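PDB 3T9P: mandelate racemase/muconate lactonizing enzyme family protein from Roseovarius sp. TM1035, which probably abstracts a proton alpha to a substrate carboxylate and acts as an isomerase or a related enolase-superfamily enzyme, its substrate being unknown. Local coordinates for residues 155-158 with 162-165; 184-189 with 212-217; 263-268 with 277-282. All blocks are in the same frame, centred on the assembly; numbering follows the deposited sequence.

Contact 1. Residues 155-158 with 162-165; sequences CRLR and GFTA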
ATOM      1  N   CYS A 155       7.464 -33.280  17.089  1.00 22.38           N
ATOM      2  CA  CYS A 155       7.289 -34.273  18.169  1.00 23.18           C
ATOM      3  C   CYS A 155       7.820 -33.838  19.508  1.00 22.77           C
ATOM      4  O   CYS A 155       7.133 -34.010  20.522  1.00 22.13           O
ATOM      5  CB  CYS A 155       7.814 -35.667  17.737  1.00 24.46           C
ATOM      6  SG  CYS A 155       6.642 -36.389  16.616  1.00 28.15           S
ATOM      7  N   ARG A 156       9.030 -33.262  19.492  1.00 22.03           N
ATOM      8  CA  ARG A 156       9.735 -32.774  20.671  1.00 24.11           C
ATOM      9  C   ARG A 156       8.925 -31.592  21.296  1.00 24.24           C
ATOM     10  O   ARG A 156       8.768 -31.541  22.518  1.00 23.07           O
ATOM     11  CB  ARG A 156      11.175 -32.329  20.336  1.00 25.16           C
ATOM     12  CG  ARG A 156      12.161 -33.514  20.102  1.00 33.52           C
ATOM     13  CD  ARG A 156      13.533 -33.114  19.411  1.00 49.94           C
ATOM     14  NE  ARG A 156      14.238 -31.963  20.028  1.00 57.89           N
ATOM     15  CZ  ARG A 156      14.545 -30.792  19.432  1.00 60.50           C
ATOM     16  NH1 ARG A 156      14.228 -30.541  18.148  1.00 57.27           N
ATOM     17  NH2 ARG A 156      15.194 -29.855  20.144  1.00 60.83           N
ATOM     18  N   LEU A 157       8.407 -30.679  20.450  1.00 21.63           N
ATOM     19  CA  LEU A 157       7.664 -29.535  20.979  1.00 20.46           C
ATOM     20  C   LEU A 157       6.352 -30.028  21.590  1.00 20.79           C
ATOM     21  O   LEU A 157       5.941 -29.505  22.620  1.00 22.67           O
ATOM     22  CB  LEU A 157       7.284 -28.584  19.814  1.00 19.77           C
ATOM     23  CG  LEU A 157       8.475 -27.738  19.390  1.00 19.82           C
ATOM     24  CD1 LEU A 157       8.369 -27.254  17.882  1.00 23.55           C
ATOM     25  CD2 LEU A 157       8.599 -26.585  20.466  1.00 23.92           C
ATOM     26  N   ARG A 158       5.704 -31.004  20.947  1.00 19.17           N
ATOM     27  CA  ARG A 158       4.475 -31.600  21.450  1.00 21.85           C
ATOM     28  C   ARG A 158       4.728 -32.234  22.837  1.00 23.62           C
ATOM     29  O   ARG A 158       4.011 -31.988  23.802  1.00 23.70           O
ATOM     30  CB  ARG A 158       3.962 -32.706  20.489  1.00 19.93           C
ATOM     31  CG  ARG A 158       2.711 -33.553  21.067  1.00 21.29           C
ATOM     32  CD  ARG A 158       2.465 -34.845  20.281  1.00 25.26           C
ATOM     33  NE  ARG A 158       3.630 -35.728  20.463  1.00 26.98           N
ATOM     34  CZ  ARG A 158       4.061 -36.667  19.631  1.00 26.26           C
ATOM     35  NH1 ARG A 158       3.428 -36.952  18.506  1.00 27.48           N
ATOM     36  NH2 ARG A 158       5.168 -37.329  19.969  1.00 27.36           N
ATOM     37  N   GLY A 162       4.050 -29.208  25.329  1.00 21.46           N
ATOM     38  CA  GLY A 162       2.581 -29.403  25.440  1.00 20.01           C
ATOM     39  C   GLY A 162       1.757 -28.747  24.333  1.00 19.31           C
ATOM     40  O   GLY A 162       0.517 -28.617  24.470  1.00 19.14           O
ATOM     41  N   PHE A 163       2.365 -28.341  23.195  1.00 17.68           N
ATOM     42  CA  PHE A 163       1.565 -27.835  22.088  1.00 15.25           C
ATOM     43  C   PHE A 163       0.577 -28.901  21.587  1.00 18.27           C
ATOM     44  O   PHE A 163       0.980 -30.060  21.479  1.00 18.26           O
ATOM     45  CB  PHE A 163       2.386 -27.425  20.846  1.00 13.94           C
ATOM     46  CG  PHE A 163       3.200 -26.175  21.032  1.00 15.32           C
ATOM     47  CD1 PHE A 163       2.598 -24.935  20.820  1.00 16.83           C
ATOM     48  CD2 PHE A 163       4.532 -26.213  21.537  1.00 14.11           C
ATOM     49  CE1 PHE A 163       3.332 -23.691  20.917  1.00 14.82           C
ATOM     50  CE2 PHE A 163       5.322 -24.963  21.710  1.00 18.17           C
ATOM     51  CZ  PHE A 163       4.703 -23.709  21.452  1.00 18.77           C
ATOM     52  N   THR A 164      -0.678 -28.534  21.210  1.00 15.79           N
ATOM     53  CA  THR A 164      -1.548 -29.531  20.643  1.00 17.87           C
ATOM     54  C   THR A 164      -2.099 -29.074  19.286  1.00 16.53           C
ATOM     55  O   THR A 164      -3.052 -29.635  18.746  1.00 17.18           O
ATOM     56  CB  THR A 164      -2.760 -29.928  21.573  1.00 20.31           C
ATOM     57  OG1 THR A 164      -3.440 -28.733  21.939  1.00 19.57           O
ATOM     58  CG2 THR A 164      -2.315 -30.649  22.899  1.00 21.90           C
ATOM     59  N   ALA A 165      -1.422 -28.096  18.674  1.00 16.43           N
ATOM     60  CA  ALA A 165      -1.803 -27.668  17.350  1.00 14.02           C
ATOM     61  C   ALA A 165      -0.464 -27.233  16.679  1.00 12.96           C
ATOM     62  O   ALA A 165       0.408 -26.681  17.376  1.00 13.92           O
ATOM     63  CB  ALA A 165      -2.751 -26.427  17.424  1.00 14.07           C
TER
HETATM   64  O   HOH W   1       0.927 -32.032  23.245  1.00 22.72           O
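Leu-157 and Phe-163 share one first torsion: each CG lies anti to its own carbonyl carbon, chi1 -78° for the leucine and -71° for the phenylalanine. The two side chains lie side by side and point the same way. Leu-157 touches the CD2-CE2 edge of the phenylalanine ring with its CD2 methyl and its CB. Leu-157 CD2 lies 3.9 Å from Phe-163 CE2, and Leu-157 CB lies 4.0 Å from Phe-163 CD2. Leu-157 O comes to the ring at its edge, in its plane, 3.7 Å from Phe-163 CD2. Ala-136, Ala-138 and Ile-356 also touch the phenylalanine, which is buried.

Behind this pair the chain leaves its helix. Gly-162 has positive phi, 75°, and is the first residue to break the helical pattern. Its N still gives a weak bond to Arg-158 O, 3.2 Å long. A water ties the turn a second time, donating to Arg-158 O at 3.1 Å and to Phe-163 O at 2.6 Å. Arg-158 O thus receives two donors. CB and CG of Arg-158 lie by Phe-163 O, while the guanidinium goes on to Leu-196 O through NH1.

The contact closes the tight turn from helix 147-161 into strand 165-169. That strand runs parallel to strand 132-139 beside it, which makes this the return leg of a beta-alpha-beta crossover in the barrel domain of the enolase superfamily.

Contact 2. Residues 184-189 with 212-217; sequences RTEAVV and PARAIE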
ATOM      1  N   ARG A 184       7.666 -32.547  -2.521  1.00 22.78           N
ATOM      2  CA  ARG A 184       7.728 -32.158  -1.113  1.00 20.79           C
ATOM      3  C   ARG A 184       6.389 -32.152  -0.418  1.00 18.11           C
ATOM      4  O   ARG A 184       6.277 -32.703   0.586  1.00 19.95           O
ATOM      5  CB  ARG A 184       8.427 -30.839  -0.872  1.00 20.00           C
ATOM      6  CG  ARG A 184       8.546 -30.533   0.584  1.00 20.00           C
ATOM      7  CD  ARG A 184       9.077 -29.224   0.877  1.00 20.00           C
ATOM      8  NE  ARG A 184       9.361 -29.024   2.273  1.00 20.00           N
ATOM      9  CZ  ARG A 184       8.521 -28.523   3.143  1.00 20.00           C
ATOM     10  NH1 ARG A 184       7.323 -28.174   2.758  1.00 20.00           N
ATOM     11  NH2 ARG A 184       8.900 -28.381   4.377  1.00 20.00           N
ATOM     12  N   THR A 185       5.398 -31.612  -1.066  1.00 18.64           N
ATOM     13  CA  THR A 185       4.070 -31.492  -0.503  1.00 21.58           C
ATOM     14  C   THR A 185       3.427 -32.864  -0.263  1.00 22.45           C
ATOM     15  O   THR A 185       2.865 -33.147   0.759  1.00 19.27           O
ATOM     16  CB  THR A 185       3.225 -30.526  -1.359  1.00 22.24           C
ATOM     17  OG1 THR A 185       3.768 -29.209  -1.255  1.00 24.16           O
ATOM     18  CG2 THR A 185       1.829 -30.495  -0.918  1.00 20.82           C
ATOM     19  N   GLU A 186       3.603 -33.715  -1.245  1.00 22.58           N
ATOM     20  CA  GLU A 186       3.097 -35.118  -1.207  1.00 23.05           C
ATOM     21  C   GLU A 186       3.643 -35.868  -0.035  1.00 21.66           C
ATOM     22  O   GLU A 186       2.899 -36.645   0.577  1.00 23.93           O
ATOM     23  CB  GLU A 186       3.342 -35.871  -2.551  1.00 20.78           C
ATOM     24  CG  GLU A 186       2.410 -35.407  -3.626  1.00 25.99           C
ATOM     25  CD  GLU A 186       2.876 -34.107  -4.366  1.00 31.49           C
ATOM     26  OE1 GLU A 186       4.016 -33.612  -4.152  1.00 34.46           O
ATOM     27  OE2 GLU A 186       2.086 -33.626  -5.207  1.00 38.50           O
ATOM     28  N   ALA A 187       4.869 -35.578   0.359  1.00 22.46           N
ATOM     29  CA  ALA A 187       5.483 -36.170   1.511  1.00 21.50           C
ATOM     30  C   ALA A 187       5.241 -35.486   2.848  1.00 21.76           C
ATOM     31  O   ALA A 187       5.052 -36.237   3.902  1.00 19.69           O
ATOM     32  CB  ALA A 187       6.974 -36.340   1.298  1.00 23.27           C
ATOM     33  N   VAL A 188       5.262 -34.133   2.836  1.00 19.94           N
ATOM     34  CA  VAL A 188       5.324 -33.372   4.105  1.00 20.03           C
ATOM     35  C   VAL A 188       3.931 -33.526   4.800  1.00 19.71           C
ATOM     36  O   VAL A 188       3.842 -33.510   6.021  1.00 20.12           O
ATOM     37  CB  VAL A 188       5.727 -31.851   3.885  1.00 20.33           C
ATOM     38  CG1 VAL A 188       4.515 -31.035   3.404  1.00 18.61           C
ATOM     39  CG2 VAL A 188       6.235 -31.264   5.100  1.00 18.54           C
ATOM     40  N   VAL A 189       2.883 -33.718   4.016  1.00 17.86           N
ATOM     41  CA  VAL A 189       1.521 -33.627   4.547  1.00 18.77           C
ATOM     42  C   VAL A 189       1.292 -34.914   5.411  1.00 19.80           C
ATOM     43  O   VAL A 189       1.106 -34.807   6.664  1.00 18.72           O
ATOM     44  CB  VAL A 189       0.479 -33.451   3.421  1.00 17.28           C
ATOM     45  CG1 VAL A 189      -0.982 -33.723   3.927  1.00 18.43           C
ATOM     46  CG2 VAL A 189       0.550 -32.057   2.749  1.00 16.29           C
ATOM     47  N   PRO A 212      -6.565 -22.375  -8.283  1.00 20.54           N
ATOM     48  CA  PRO A 212      -7.614 -23.054  -7.493  1.00 21.26           C
ATOM     49  C   PRO A 212      -7.712 -24.589  -7.706  1.00 21.42           C
ATOM     50  O   PRO A 212      -7.893 -25.322  -6.731  1.00 20.01           O
ATOM     51  CB  PRO A 212      -8.887 -22.368  -7.914  1.00 19.98           C
ATOM     52  CG  PRO A 212      -8.483 -21.134  -8.605  1.00 22.46           C
ATOM     53  CD  PRO A 212      -7.120 -21.324  -9.133  1.00 22.23           C
ATOM     54  N   ALA A 213      -7.617 -25.052  -8.959  1.00 22.60           N
ATOM     55  CA  ALA A 213      -7.620 -26.510  -9.280  1.00 22.32           C
ATOM     56  C   ALA A 213      -6.573 -27.290  -8.533  1.00 21.65           C
ATOM     57  O   ALA A 213      -6.870 -28.330  -7.895  1.00 19.63           O
ATOM     58  CB  ALA A 213      -7.454 -26.733 -10.883  1.00 22.46           C
ATOM     59  N   ARG A 214      -5.322 -26.824  -8.554  1.00 19.11           N
ATOM     60  CA  ARG A 214      -4.299 -27.497  -7.772  1.00 19.68           C
ATOM     61  C   ARG A 214      -4.501 -27.397  -6.211  1.00 19.13           C
ATOM     62  O   ARG A 214      -4.154 -28.349  -5.452  1.00 16.69           O
ATOM     63  CB  ARG A 214      -2.939 -26.956  -8.203  1.00 19.76           C
ATOM     64  CG  ARG A 214      -1.747 -27.636  -7.652  1.00 26.41           C
ATOM     65  CD  ARG A 214      -1.306 -29.022  -8.355  1.00 31.04           C
ATOM     66  NE  ARG A 214      -0.249 -29.526  -7.459  1.00 34.01           N
ATOM     67  CZ  ARG A 214      -0.361 -30.611  -6.732  1.00 35.00           C
ATOM     68  NH1 ARG A 214      -1.477 -31.345  -6.858  1.00 31.18           N
ATOM     69  NH2 ARG A 214       0.645 -30.965  -5.923  1.00 35.69           N
ATOM     70  N   ALA A 215      -4.975 -26.226  -5.754  1.00 17.01           N
ATOM     71  CA  ALA A 215      -5.141 -26.014  -4.272  1.00 18.34           C
ATOM     72  C   ALA A 215      -6.252 -27.005  -3.780  1.00 19.10           C
ATOM     73  O   ALA A 215      -6.191 -27.537  -2.642  1.00 17.98           O
ATOM     74  CB  ALA A 215      -5.585 -24.565  -3.989  1.00 16.25           C
ATOM     75  N   ILE A 216      -7.233 -27.248  -4.674  1.00 18.71           N
ATOM     76  CA  ILE A 216      -8.322 -28.233  -4.340  1.00 19.20           C
ATOM     77  C   ILE A 216      -7.733 -29.637  -4.316  1.00 18.96           C
ATOM     78  O   ILE A 216      -7.948 -30.386  -3.357  1.00 18.35           O
ATOM     79  CB  ILE A 216      -9.581 -28.040  -5.245  1.00 17.68           C
ATOM     80  CG1 ILE A 216     -10.229 -26.674  -4.962  1.00 21.31           C
ATOM     81  CG2 ILE A 216     -10.670 -29.216  -5.040  1.00 19.41           C
ATOM     82  CD1 ILE A 216     -11.332 -26.139  -5.980  1.00 18.68           C
ATOM     83  N   GLU A 217      -6.919 -29.982  -5.302  1.00 19.47           N
ATOM     84  CA  GLU A 217      -6.169 -31.250  -5.210  1.00 20.81           C
ATOM     85  C   GLU A 217      -5.410 -31.395  -3.908  1.00 19.47           C
ATOM     86  O   GLU A 217      -5.530 -32.410  -3.188  1.00 19.50           O
ATOM     87  CB  GLU A 217      -5.192 -31.444  -6.378  1.00 22.55           C
ATOM     88  CG  GLU A 217      -5.807 -31.780  -7.735  1.00 27.14           C
ATOM     89  CD  GLU A 217      -4.781 -31.649  -8.928  1.00 36.91           C
ATOM     90  OE1 GLU A 217      -3.536 -31.823  -8.781  1.00 30.56           O
ATOM     91  OE2 GLU A 217      -5.272 -31.354 -10.047  1.00 42.29           O
TER
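Glu-186 and Arg-214 form a salt bridge between two helices on the outside of the barrel, 184-196 and 212-224. With Glu-217 they make a three-residue salt-bridge network at the surface. The backbones stay well apart, with 10.8 Å between Glu-186 CA and Glu-217 CA, so long side chains must span the gap.

Arg-214 does most of the spanning. From CB the chain sets CG anti to the backbone N, chi1 -172°. It bends at chi2, then runs extended again through CD to NE. Asp-177, in a loop, touches this side chain too. CZ comes within 4.2 Å of Glu-186 OE2. The two terminal nitrogens then part. NH2 goes across to the other helix and gives Glu-186 OE2 a weak bond of 3.1 Å. NH1 stays with its own helix and gives Glu-217 OE1, three residues on, a bond of 2.9 Å.

With an alanine here, the carboxylates of Glu-186 and Glu-217 would probably lose their shared positive partner, and both would be left freer to swing.

The bonds differ in geometry. The carboxylate of Glu-186 and the guanidinium have planes only 3° apart, yet OE2 approaches obliquely. Glu-217 OE1 is met on its anti side, by a partner lying 22° out of the carboxylate plane.

Contact 3. Residues 263-268 with 277-282; sequences SSWQLM and VQPDVM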
ATOM      1  N   SER A 263     -10.711  -1.588   2.395  1.00 21.90           N
ATOM      2  CA  SER A 263     -11.330  -1.866   1.104  1.00 22.94           C
ATOM      3  C   SER A 263     -10.973  -3.263   0.690  1.00 21.98           C
ATOM      4  O   SER A 263     -11.794  -3.892   0.107  1.00 21.97           O
ATOM      5  CB  SER A 263     -10.924  -0.842   0.006  1.00 21.74           C
ATOM      6  OG  SER A 263      -9.550  -0.921  -0.223  1.00 21.21           O
ATOM      7  N   SER A 264      -9.740  -3.738   0.911  1.00 20.08           N
ATOM      8  CA  SER A 264      -9.450  -5.125   0.498  1.00 20.52           C
ATOM      9  C   SER A 264     -10.075  -6.219   1.444  1.00 19.12           C
ATOM     10  O   SER A 264     -10.465  -7.328   0.960  1.00 20.41           O
ATOM     11  CB  SER A 264      -7.941  -5.397   0.152  1.00 22.09           C
ATOM     12  OG  SER A 264      -7.280  -5.666   1.370  1.00 21.76           O
ATOM     13  N   TRP A 265     -10.194  -5.922   2.732  1.00 16.29           N
ATOM     14  CA  TRP A 265     -10.896  -6.791   3.682  1.00 18.57           C
ATOM     15  C   TRP A 265     -12.364  -6.935   3.246  1.00 22.25           C
ATOM     16  O   TRP A 265     -12.951  -8.027   3.329  1.00 22.67           O
ATOM     17  CB  TRP A 265     -10.829  -6.232   5.096  1.00 15.15           C
ATOM     18  CG  TRP A 265      -9.496  -6.579   5.708  1.00 14.82           C
ATOM     19  CD1 TRP A 265      -8.432  -5.763   5.824  1.00 14.38           C
ATOM     20  CD2 TRP A 265      -9.081  -7.888   6.193  1.00 16.09           C
ATOM     21  NE1 TRP A 265      -7.371  -6.445   6.505  1.00 13.39           N
ATOM     22  CE2 TRP A 265      -7.739  -7.761   6.663  1.00 14.67           C
ATOM     23  CE3 TRP A 265      -9.725  -9.143   6.281  1.00 13.24           C
ATOM     24  CZ2 TRP A 265      -7.032  -8.835   7.262  1.00 17.99           C
ATOM     25  CZ3 TRP A 265      -9.031 -10.238   6.823  1.00 14.87           C
ATOM     26  CH2 TRP A 265      -7.652 -10.088   7.273  1.00 18.65           C
ATOM     27  N   GLN A 266     -12.922  -5.817   2.806  1.00 23.49           N
ATOM     28  CA  GLN A 266     -14.287  -5.739   2.282  1.00 26.37           C
ATOM     29  C   GLN A 266     -14.517  -6.605   1.071  1.00 24.67           C
ATOM     30  O   GLN A 266     -15.461  -7.416   1.042  1.00 26.63           O
ATOM     31  CB  GLN A 266     -14.660  -4.246   1.967  1.00 27.81           C
ATOM     32  CG  GLN A 266     -15.467  -3.599   3.124  1.00 35.45           C
ATOM     33  CD  GLN A 266     -16.763  -4.388   3.461  1.00 34.36           C
ATOM     34  OE1 GLN A 266     -17.358  -4.980   2.574  1.00 43.32           O
ATOM     35  NE2 GLN A 266     -17.143  -4.460   4.756  1.00 37.02           N
ATOM     36  N   LEU A 267     -13.697  -6.450   0.055  1.00 24.89           N
ATOM     37  CA  LEU A 267     -13.816  -7.274  -1.111  1.00 24.12           C
ATOM     38  C   LEU A 267     -13.667  -8.760  -0.727  1.00 24.42           C
ATOM     39  O   LEU A 267     -14.487  -9.616  -1.132  1.00 25.00           O
ATOM     40  CB  LEU A 267     -12.789  -6.834  -2.104  1.00 23.17           C
ATOM     41  CG  LEU A 267     -12.425  -7.633  -3.340  1.00 28.06           C
ATOM     42  CD1 LEU A 267     -13.656  -7.741  -4.311  1.00 33.60           C
ATOM     43  CD2 LEU A 267     -11.230  -7.011  -4.129  1.00 27.78           C
ATOM     44  N   MET A 268     -12.688  -9.069   0.115  1.00 22.02           N
ATOM     45  CA  MET A 268     -12.476 -10.463   0.594  1.00 21.29           C
ATOM     46  C   MET A 268     -13.797 -11.078   1.164  1.00 21.81           C
ATOM     47  O   MET A 268     -14.145 -12.258   0.857  1.00 23.08           O
ATOM     48  CB  MET A 268     -11.327 -10.532   1.650  1.00 17.59           C
ATOM     49  CG  MET A 268     -11.055 -11.955   2.137  1.00 15.66           C
ATOM     50  SD  MET A 268      -9.915 -11.983   3.602  1.00 19.87           S
ATOM     51  CE  MET A 268      -8.661 -10.715   3.207  1.00 15.38           C
ATOM     52  N   VAL A 277     -10.435 -15.195   9.245  1.00 15.03           N
ATOM     53  CA  VAL A 277      -9.667 -13.969   8.813  1.00 14.65           C
ATOM     54  C   VAL A 277      -8.405 -13.907   9.688  1.00 12.76           C
ATOM     55  O   VAL A 277      -8.469 -14.312  10.842  1.00 13.29           O
ATOM     56  CB  VAL A 277     -10.445 -12.603   8.946  1.00 13.58           C
ATOM     57  CG1 VAL A 277     -11.764 -12.624   7.990  1.00 13.33           C
ATOM     58  CG2 VAL A 277     -10.801 -12.312  10.333  1.00 10.73           C
ATOM     59  N   GLN A 278      -7.304 -13.372   9.131  1.00 12.47           N
ATOM     60  CA  GLN A 278      -5.991 -13.524   9.802  1.00 13.00           C
ATOM     61  C   GLN A 278      -5.238 -12.247   9.645  1.00 13.73           C
ATOM     62  O   GLN A 278      -4.160 -12.280   9.068  1.00 15.17           O
ATOM     63  CB  GLN A 278      -5.185 -14.645   9.068  1.00 13.48           C
ATOM     64  CG  GLN A 278      -5.890 -15.956   9.230  1.00 15.66           C
ATOM     65  CD  GLN A 278      -5.002 -17.114   8.993  1.00 22.71           C
ATOM     66  OE1 GLN A 278      -4.638 -17.328   7.829  1.00 21.77           O
ATOM     67  NE2 GLN A 278      -4.697 -17.932  10.078  1.00 16.49           N
ATOM     68  N   PRO A 279      -5.795 -11.105  10.150  1.00 13.85           N
ATOM     69  CA  PRO A 279      -5.026  -9.857  10.063  1.00 13.75           C
ATOM     70  C   PRO A 279      -3.730 -10.049  10.881  1.00 13.19           C
ATOM     71  O   PRO A 279      -3.697 -10.899  11.824  1.00 12.20           O
ATOM     72  CB  PRO A 279      -5.935  -8.813  10.823  1.00 12.62           C
ATOM     73  CG  PRO A 279      -6.723  -9.644  11.803  1.00 16.23           C
ATOM     74  CD  PRO A 279      -6.995 -10.974  11.005  1.00 14.18           C
ATOM     75  N   ASP A 280      -2.768  -9.193  10.645  1.00 11.16           N
ATOM     76  CA  ASP A 280      -1.557  -9.148  11.416  1.00 12.47           C
ATOM     77  C   ASP A 280      -1.543  -7.788  12.037  1.00 11.37           C
ATOM     78  O   ASP A 280      -1.610  -6.787  11.326  1.00 13.70           O
ATOM     79  CB  ASP A 280      -0.328  -9.320  10.443  1.00 12.33           C
ATOM     80  CG  ASP A 280       1.050  -9.176  11.169  1.00 14.68           C
ATOM     81  OD1 ASP A 280       1.398  -8.075  11.581  1.00 13.47           O
ATOM     82  OD2 ASP A 280       1.750 -10.216  11.300  1.00 15.23           O
ATOM     83  N   VAL A 281      -1.408  -7.732  13.370  1.00 12.53           N
ATOM     84  CA  VAL A 281      -1.559  -6.429  14.096  1.00 13.03           C
ATOM     85  C   VAL A 281      -0.610  -5.341  13.468  1.00 12.27           C
ATOM     86  O   VAL A 281      -0.952  -4.127  13.273  1.00 11.61           O
ATOM     87  CB  VAL A 281      -1.340  -6.652  15.630  1.00 11.79           C
ATOM     88  CG1 VAL A 281      -1.224  -5.260  16.380  1.00 14.14           C
ATOM     89  CG2 VAL A 281      -2.463  -7.396  16.155  1.00 12.29           C
ATOM     90  N   MET A 282       0.615  -5.762  13.219  1.00 11.18           N
ATOM     91  CA  MET A 282       1.701  -4.809  12.840  1.00 12.89           C
ATOM     92  C   MET A 282       1.539  -4.445  11.355  1.00 11.61           C
ATOM     93  O   MET A 282       1.801  -3.320  11.022  1.00 14.29           O
ATOM     94  CB  MET A 282       3.122  -5.451  12.980  1.00 10.63           C
ATOM     95  CG  MET A 282       3.678  -5.433  14.355  1.00 13.70           C
ATOM     96  SD  MET A 282       2.593  -5.356  15.832  1.00 14.67           S
ATOM     97  CE  MET A 282       3.799  -4.753  17.058  1.00 13.51           C
TER
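Val-277 meets Trp-265 first, at the far end of the indole. Its CB lies 3.5 Å from Trp-265 CZ3, and its CG1 follows at 3.8 Å from the same ring atom. CG1 is anti to the carbonyl carbon, chi1 -62°, which turns that methyl to the ring. Gln-278 contributes its backbone: its N sits at the ring edge, near the ring plane, 3.8 Å from Trp-265 CH2. Pro-279 then crosses the tryptophan at about a right angle. Its CB is 3.7 Å from Trp-265 CZ2, and its N is 3.6 Å from Trp-265 CH2. The six-membered end of the indole is thus wedged against three successive residues.

Beyond the proline the chain leaves the tryptophan. Asp-280 is the N-cap of the short, weakly bonded helix 281-284, and its OD1 accepts a weak bond from Met-282 N, 2.9 Å. Its OD2 bonds His-307 ND1. This pairing is consistent with the His-Asp dyad of mandelate racemase relatives.

On the helix side, Met-268 CE stands 3.5 Å above one face of the indole, toward its rim. Val-293 and Met-296 of helix 287-299 also pack on Trp-265. Val-277 ends strand 276-277, which runs parallel to strand 252-255. Helix 262-270 links these two strands and packs on 276-277 through Trp-265, with helix 239-248 beside it and Leu-267 of the second subunit packed on its own Leu-267.

All three contacts belong to the barrel domain and follow one another along the chain without overlap. None touches another. The nearest atoms of contact 1 are about 11 Å from those of contact 2 and of contact 3, and contacts 2 and 3 approach to about 14 Å. Their centres lie 24 to 29 Å apart, with contacts 1 and 3 on opposite sides of the chain's centre. Helix 184-196 joins the first two: it carries Glu-186 of contact 2 and receives Arg-158 of contact 1 at its end. Contact 3 carries Asp-280, which probably belongs to the active site, as in relatives; contact 2 lies at the surface.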